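Local coordinates for protein-glutamine gamma-glutamyltransferase (Pseudomonas aeruginosa PAO1, PDB 6G49), which has transglutaminase activity in vitro, joining protein glutamine and lysine side chains, is critical for viability and might serve an essential function linked to the cell wall, at residues A[74-79]-A[86-91]; A[90-95]-A[169-174]. All blocks are in the same frame, centred on the assembly; numbering follows the deposited sequence.

Contact 1: A[74-79]-A[86-91]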
loop_
_atom_site.group_PDB
_atom_site.type_symbol
_atom_site.label_atom_id
_atom_site.label_comp_id
_atom_site.label_asym_id
_atom_site.label_seq_id
_atom_site.Cartn_x
_atom_site.Cartn_y
_atom_site.Cartn_z
ATOM N N ARG A 74 0.048 2.483 6.696
ATOM C CA ARG A 74 1.022 2.885 5.665
ATOM C C ARG A 74 2.410 2.928 6.284
ATOM O O ARG A 74 2.619 3.479 7.374
ATOM C CB ARG A 74 0.759 4.241 5.004
ATOM C CG ARG A 74 1.766 4.631 3.916
ATOM C CD ARG A 74 1.480 5.981 3.240
ATOM N NE ARG A 74 0.137 6.086 2.700
ATOM C CZ ARG A 74 -0.152 6.487 1.468
ATOM N NH1 ARG A 74 0.821 7.006 0.718
ATOM N NH2 ARG A 74 -1.381 6.337 0.998
ATOM N N ALA A 75 3.389 2.343 5.562
ATOM C CA ALA A 75 4.812 2.494 5.854
ATOM C C ALA A 75 5.495 3.368 4.829
ATOM O O ALA A 75 6.165 4.357 5.179
ATOM C CB ALA A 75 5.490 1.167 5.950
ATOM N N LEU A 76 5.366 2.992 3.544
ATOM C CA LEU A 76 6.050 3.760 2.489
ATOM C C LEU A 76 5.282 3.543 1.192
ATOM O O LEU A 76 4.425 2.695 1.102
ATOM C CB LEU A 76 7.506 3.336 2.331
ATOM C CG LEU A 76 7.777 1.975 1.713
ATOM C CD1 LEU A 76 9.180 1.981 1.094
ATOM C CD2 LEU A 76 7.640 0.848 2.736
ATOM N N THR A 77 5.640 4.318 0.158
ATOM C CA THR A 77 5.192 4.064 -1.209
ATOM C C THR A 77 6.383 3.680 -2.051
ATOM O O THR A 77 7.533 4.068 -1.776
ATOM C CB THR A 77 4.447 5.212 -1.915
ATOM O OG1 THR A 77 5.385 6.177 -2.429
ATOM C CG2 THR A 77 3.401 5.855 -1.037
ATOM N N MET A 78 6.073 2.894 -3.089
ATOM C CA MET A 78 7.047 2.461 -4.081
ATOM C C MET A 78 6.555 2.948 -5.447
ATOM O O MET A 78 5.532 2.493 -5.937
ATOM C CB MET A 78 7.172 0.942 -4.016
ATOM C CG MET A 78 7.727 0.492 -2.651
ATOM S SD MET A 78 7.962 -1.303 -2.610
ATOM C CE MET A 78 8.323 -1.476 -0.870
ATOM N N GLU A 79 7.309 3.894 -6.012
ATOM C CA GLU A 79 6.934 4.591 -7.225
ATOM C C GLU A 79 7.731 4.165 -8.442
ATOM O O GLU A 79 7.415 4.667 -9.546
ATOM C CB GLU A 79 7.075 6.098 -6.995
ATOM C CG GLU A 79 6.017 6.664 -6.067
ATOM C CD GLU A 79 6.307 8.068 -5.560
ATOM O OE1 GLU A 79 7.364 8.232 -4.978
ATOM O OE2 GLU A 79 5.435 8.940 -5.766
ATOM N N TRP A 86 9.272 -3.277 -7.462
ATOM C CA TRP A 86 8.822 -1.963 -7.123
ATOM C C TRP A 86 9.745 -1.386 -6.044
ATOM O O TRP A 86 10.246 -2.136 -5.148
ATOM C CB TRP A 86 7.381 -2.012 -6.633
ATOM C CG TRP A 86 6.383 -2.297 -7.711
ATOM C CD1 TRP A 86 5.963 -3.500 -8.194
ATOM C CD2 TRP A 86 5.730 -1.309 -8.517
ATOM N NE1 TRP A 86 5.109 -3.326 -9.241
ATOM C CE2 TRP A 86 4.916 -1.990 -9.454
ATOM C CE3 TRP A 86 5.747 0.085 -8.505
ATOM C CZ2 TRP A 86 4.109 -1.329 -10.366
ATOM C CZ3 TRP A 86 4.948 0.737 -9.419
ATOM C CH2 TRP A 86 4.149 0.051 -10.351
ATOM N N ALA A 87 10.060 -0.086 -6.157
ATOM C CA ALA A 87 11.027 0.495 -5.233
ATOM C C ALA A 87 10.698 1.939 -4.882
ATOM O O ALA A 87 10.093 2.683 -5.670
ATOM C CB ALA A 87 12.441 0.449 -5.790
ATOM N N GLN A 88 11.107 2.285 -3.680
ATOM C CA GLN A 88 10.987 3.670 -3.169
ATOM C C GLN A 88 11.847 4.611 -4.036
ATOM O O GLN A 88 12.995 4.257 -4.380
ATOM C CB GLN A 88 11.487 3.755 -1.713
ATOM C CG GLN A 88 11.348 5.093 -1.058
ATOM C CD GLN A 88 11.799 5.064 0.389
ATOM O OE1 GLN A 88 12.915 4.620 0.699
ATOM N NE2 GLN A 88 10.867 5.449 1.243
ATOM N N ALA A 89 11.270 5.770 -4.293
ATOM C CA ALA A 89 11.978 6.934 -4.914
ATOM C C ALA A 89 12.336 7.921 -3.816
ATOM O O ALA A 89 11.700 8.005 -2.789
ATOM C CB ALA A 89 11.117 7.532 -5.970
ATOM N N PRO A 90 13.290 8.834 -4.058
ATOM C CA PRO A 90 13.471 9.962 -3.139
ATOM C C PRO A 90 12.252 10.871 -3.033
ATOM O O PRO A 90 11.552 11.083 -4.007
ATOM C CB PRO A 90 14.660 10.710 -3.738
ATOM C CG PRO A 90 15.296 9.754 -4.695
ATOM C CD PRO A 90 14.209 8.801 -5.190
ATOM N N GLN A 91 12.024 11.489 -1.854
ATOM C CA GLN A 91 10.827 12.323 -1.605
ATOM C C GLN A 91 11.275 13.721 -1.132
ATOM O O GLN A 91 12.451 13.901 -0.735
ATOM C CB GLN A 91 9.904 11.713 -0.529
ATOM C CG GLN A 91 9.439 10.268 -0.812
ATOM C CD GLN A 91 8.551 10.170 -2.038
ATOM O OE1 GLN A 91 7.782 11.074 -2.352
ATOM N NE2 GLN A 91 8.718 9.093 -2.791
HETATM O O HOH W 1 8.435 5.955 -3.841
HETATM O O HOH W 2 8.205 6.018 0.083
HETATM O O HOH W 3 6.361 11.222 -4.718
#
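The carboxylate of Glu79 and the side-chain amide of Gln91 reach each other from opposite directions, their planes turned 29° apart. Gln91 NE2 donates to Glu79 OE1 at 2.7 Å; the acceptor lies practically in the amide plane, whereas the donor meets the carboxylate on its syn side but tilted out of its plane. Bending at chi2 (-65°) directs the Gln91 amide toward Glu79, where NE2 also makes a weak bond to Ala89 O. Two waters extend the link. One joins Glu79 OE2 to Gln91 OE1; the other donates to Glu79 OE1 and Thr77 O and accepts from Ala89 N.

The other flat group, the Trp86 indole, is approached obliquely by Met78 O, 3.5 Å from Trp86 CE3, and stacks with Phe81 outside the segments. Near its root, Met78 CB and Trp86 CB touch at 4.0 Å, while Met78 SD lies 3.5 Å from Trp86 O. Farther along, the extended Gln88 side chain crosses Leu76 at about a right angle, its NE2 3.9 Å from Leu76 CD1, and a water ties that NE2 to Thr77 N.

Between the backbones, Glu79 N to Ala87 O is a weak bond; past Ala87 the two segments are linked by side chains and water. Glu79 also forms salt bridges with Arg262 and Arg175, and these charges probably favour its ionised form. The implication is a buried carboxylate, matched by arginines, amide and water, that fastens the chain leaving this hairpin.

Contact 2: A[90-95]-A[169-174]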
loop_
_atom_site.group_PDB
_atom_site.type_symbol
_atom_site.label_atom_id
_atom_site.label_comp_id
_atom_site.label_asym_id
_atom_site.label_seq_id
_atom_site.Cartn_x
_atom_site.Cartn_y
_atom_site.Cartn_z
ATOM N N PRO A 90 13.290 8.834 -4.058
ATOM C CA PRO A 90 13.471 9.962 -3.139
ATOM C C PRO A 90 12.252 10.871 -3.033
ATOM O O PRO A 90 11.552 11.083 -4.007
ATOM C CB PRO A 90 14.660 10.710 -3.738
ATOM C CG PRO A 90 15.296 9.754 -4.695
ATOM C CD PRO A 90 14.209 8.801 -5.190
ATOM N N GLN A 91 12.024 11.489 -1.854
ATOM C CA GLN A 91 10.827 12.323 -1.605
ATOM C C GLN A 91 11.275 13.721 -1.132
ATOM O O GLN A 91 12.451 13.901 -0.735
ATOM C CB GLN A 91 9.904 11.713 -0.529
ATOM C CG GLN A 91 9.439 10.268 -0.812
ATOM C CD GLN A 91 8.551 10.170 -2.038
ATOM O OE1 GLN A 91 7.782 11.074 -2.352
ATOM N NE2 GLN A 91 8.718 9.093 -2.791
ATOM N N TRP A 92 10.317 14.654 -1.089
ATOM C CA TRP A 92 10.496 15.982 -0.478
ATOM C C TRP A 92 9.375 16.145 0.559
ATOM O O TRP A 92 8.666 15.206 0.842
ATOM C CB TRP A 92 10.524 17.101 -1.537
ATOM C CG TRP A 92 9.420 17.072 -2.559
ATOM C CD1 TRP A 92 8.219 17.733 -2.491
ATOM C CD2 TRP A 92 9.422 16.402 -3.839
ATOM N NE1 TRP A 92 7.484 17.516 -3.628
ATOM C CE2 TRP A 92 8.176 16.681 -4.458
ATOM C CE3 TRP A 92 10.329 15.561 -4.506
ATOM C CZ2 TRP A 92 7.829 16.154 -5.704
ATOM C CZ3 TRP A 92 9.987 15.056 -5.743
ATOM C CH2 TRP A 92 8.756 15.349 -6.327
ATOM N N SER A 93 9.230 17.327 1.145
ATOM C CA SER A 93 8.241 17.553 2.214
ATOM C C SER A 93 6.806 17.439 1.676
ATOM O O SER A 93 6.509 17.853 0.548
ATOM C CB SER A 93 8.460 18.882 2.900
ATOM O OG SER A 93 7.508 19.041 3.948
ATOM N N GLY A 94 5.909 16.826 2.473
ATOM C CA GLY A 94 4.470 16.826 2.180
ATOM C C GLY A 94 3.640 17.573 3.225
ATOM O O GLY A 94 2.436 17.567 3.145
ATOM N N GLU A 95 4.283 18.260 4.181
ATOM C CA GLU A 95 3.623 18.948 5.290
ATOM C C GLU A 95 3.260 20.389 4.875
ATOM O O GLU A 95 3.837 21.320 5.417
ATOM C CB GLU A 95 4.587 18.898 6.484
ATOM C CG GLU A 95 3.995 19.372 7.805
ATOM C CD GLU A 95 2.868 18.521 8.360
ATOM O OE1 GLU A 95 2.505 17.518 7.735
ATOM O OE2 GLU A 95 2.335 18.890 9.408
ATOM N N ASP A 169 1.786 17.892 -8.292
ATOM C CA ASP A 169 3.035 18.359 -8.769
ATOM C C ASP A 169 3.364 17.644 -10.084
ATOM O O ASP A 169 3.226 16.431 -10.186
ATOM C CB ASP A 169 4.166 18.049 -7.793
ATOM C CG ASP A 169 5.474 18.688 -8.168
ATOM O OD1 ASP A 169 6.155 18.239 -9.135
ATOM O OD2 ASP A 169 5.881 19.546 -7.426
ATOM N N PRO A 170 3.748 18.350 -11.171
ATOM C CA PRO A 170 4.074 17.662 -12.438
ATOM C C PRO A 170 5.146 16.587 -12.358
ATOM O O PRO A 170 5.014 15.606 -13.073
ATOM C CB PRO A 170 4.479 18.837 -13.377
ATOM C CG PRO A 170 4.879 19.901 -12.417
ATOM C CD PRO A 170 3.903 19.805 -11.269
ATOM N N ARG A 171 6.129 16.740 -11.477
ATOM C CA ARG A 171 7.166 15.739 -11.295
ATOM C C ARG A 171 6.550 14.466 -10.692
ATOM O O ARG A 171 6.911 13.376 -11.108
ATOM C CB ARG A 171 8.302 16.244 -10.421
ATOM C CG ARG A 171 9.136 17.351 -11.049
ATOM C CD ARG A 171 9.978 18.028 -9.970
ATOM N NE ARG A 171 9.157 18.501 -8.875
ATOM C CZ ARG A 171 9.603 19.163 -7.805
ATOM N NH1 ARG A 171 10.898 19.369 -7.649
ATOM N NH2 ARG A 171 8.749 19.608 -6.896
ATOM N N THR A 172 5.671 14.643 -9.708
ATOM C CA THR A 172 4.992 13.501 -9.064
ATOM C C THR A 172 4.106 12.752 -10.065
ATOM O O THR A 172 4.068 11.528 -10.148
ATOM C CB THR A 172 4.172 13.965 -7.863
ATOM O OG1 THR A 172 5.106 14.647 -7.030
ATOM C CG2 THR A 172 3.625 12.775 -7.113
ATOM N N ARG A 173 3.374 13.520 -10.862
ATOM C CA ARG A 173 2.557 12.965 -11.927
ATOM C C ARG A 173 3.416 12.129 -12.893
ATOM O O ARG A 173 3.058 10.993 -13.215
ATOM C CB ARG A 173 1.767 14.063 -12.631
ATOM C CG ARG A 173 0.682 13.571 -13.559
ATOM C CD ARG A 173 -0.089 14.787 -14.125
ATOM N NE ARG A 173 -1.294 14.459 -14.795
ATOM C CZ ARG A 173 -2.239 15.381 -14.990
ATOM N NH1 ARG A 173 -2.057 16.604 -14.511
ATOM N NH2 ARG A 173 -3.333 15.051 -15.612
ATOM N N TRP A 174 4.522 12.707 -13.392
ATOM C CA TRP A 174 5.376 12.060 -14.327
ATOM C C TRP A 174 5.952 10.772 -13.738
ATOM O O TRP A 174 6.006 9.706 -14.396
ATOM C CB TRP A 174 6.501 12.993 -14.792
ATOM C CG TRP A 174 7.174 12.582 -16.052
ATOM C CD1 TRP A 174 8.344 11.923 -16.267
ATOM C CD2 TRP A 174 6.612 12.817 -17.353
ATOM N NE1 TRP A 174 8.529 11.733 -17.622
ATOM C CE2 TRP A 174 7.473 12.228 -18.295
ATOM C CE3 TRP A 174 5.460 13.481 -17.773
ATOM C CZ2 TRP A 174 7.251 12.369 -19.680
ATOM C CZ3 TRP A 174 5.236 13.601 -19.129
ATOM C CH2 TRP A 174 6.121 13.034 -20.046
#
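Trp92 and Arg171 meet as a stacked pair, the guanidinium lying over one face of the indole with the two planes tilted 28° to each other. Arg171 CZ sits 4.3 Å from the centroid of the six-membered ring and 19° off its normal, which makes this a cation-pi contact. The overlap is displaced toward the rim: Arg171 NH2 comes closest, 3.8 Å from Trp92 CZ2.

What fixes the rotation of the guanidinium is Asp169, placed at its edge. Arg171 NE reaches Asp169 OD1 at 3.0 Å and Arg171 NH2 reaches Asp169 OD2 at 2.9 Å, a side-on grip in which both oxygens are met on their syn sides, though from somewhat outside the carboxylate plane. A bend at chi3 (-55°) folds the arginine back on the aspartate in this way. The carboxylate thus holds the edge while the indole takes a face.

Thr172 OG1 approaches the same ring obliquely, 3.4 Å from Trp92 CZ2, so the far end of the indole rests against the first turn of the helix. At the other end of the tryptophan, its backbone hydrogen-bonds with that of Ser138.

Asp169 OD1 has a second donor, Arg171 N, at 2.8 Å, met through the anti lone pair. This is an N-cap: one aspartate both caps helix 170-175 and orients the arginine, and the resulting salt-bridged cation-pi stack joins the capped helix start to the loop between strands 86-87 and 100-101.

Contacts 1 and 2 follow one another along the chain: the hairpin of strands 72-81 and 86-87 comes first, Pro90 and Gln91 belong to both, and the loop then runs on to meet helix 170-175, which lies much later in the sequence. Their centres are about 11 Å apart, on the same side of the chain's centre, contact 1 about 9 Å and contact 2 about 17 Å from it. The path therefore leads outward from the large antiparallel sheet, and the two contacts connect the inner part of the periplasmic domain with its periphery. That sheet also holds strand 286-294, which carries His287, a catalytic residue by similarity.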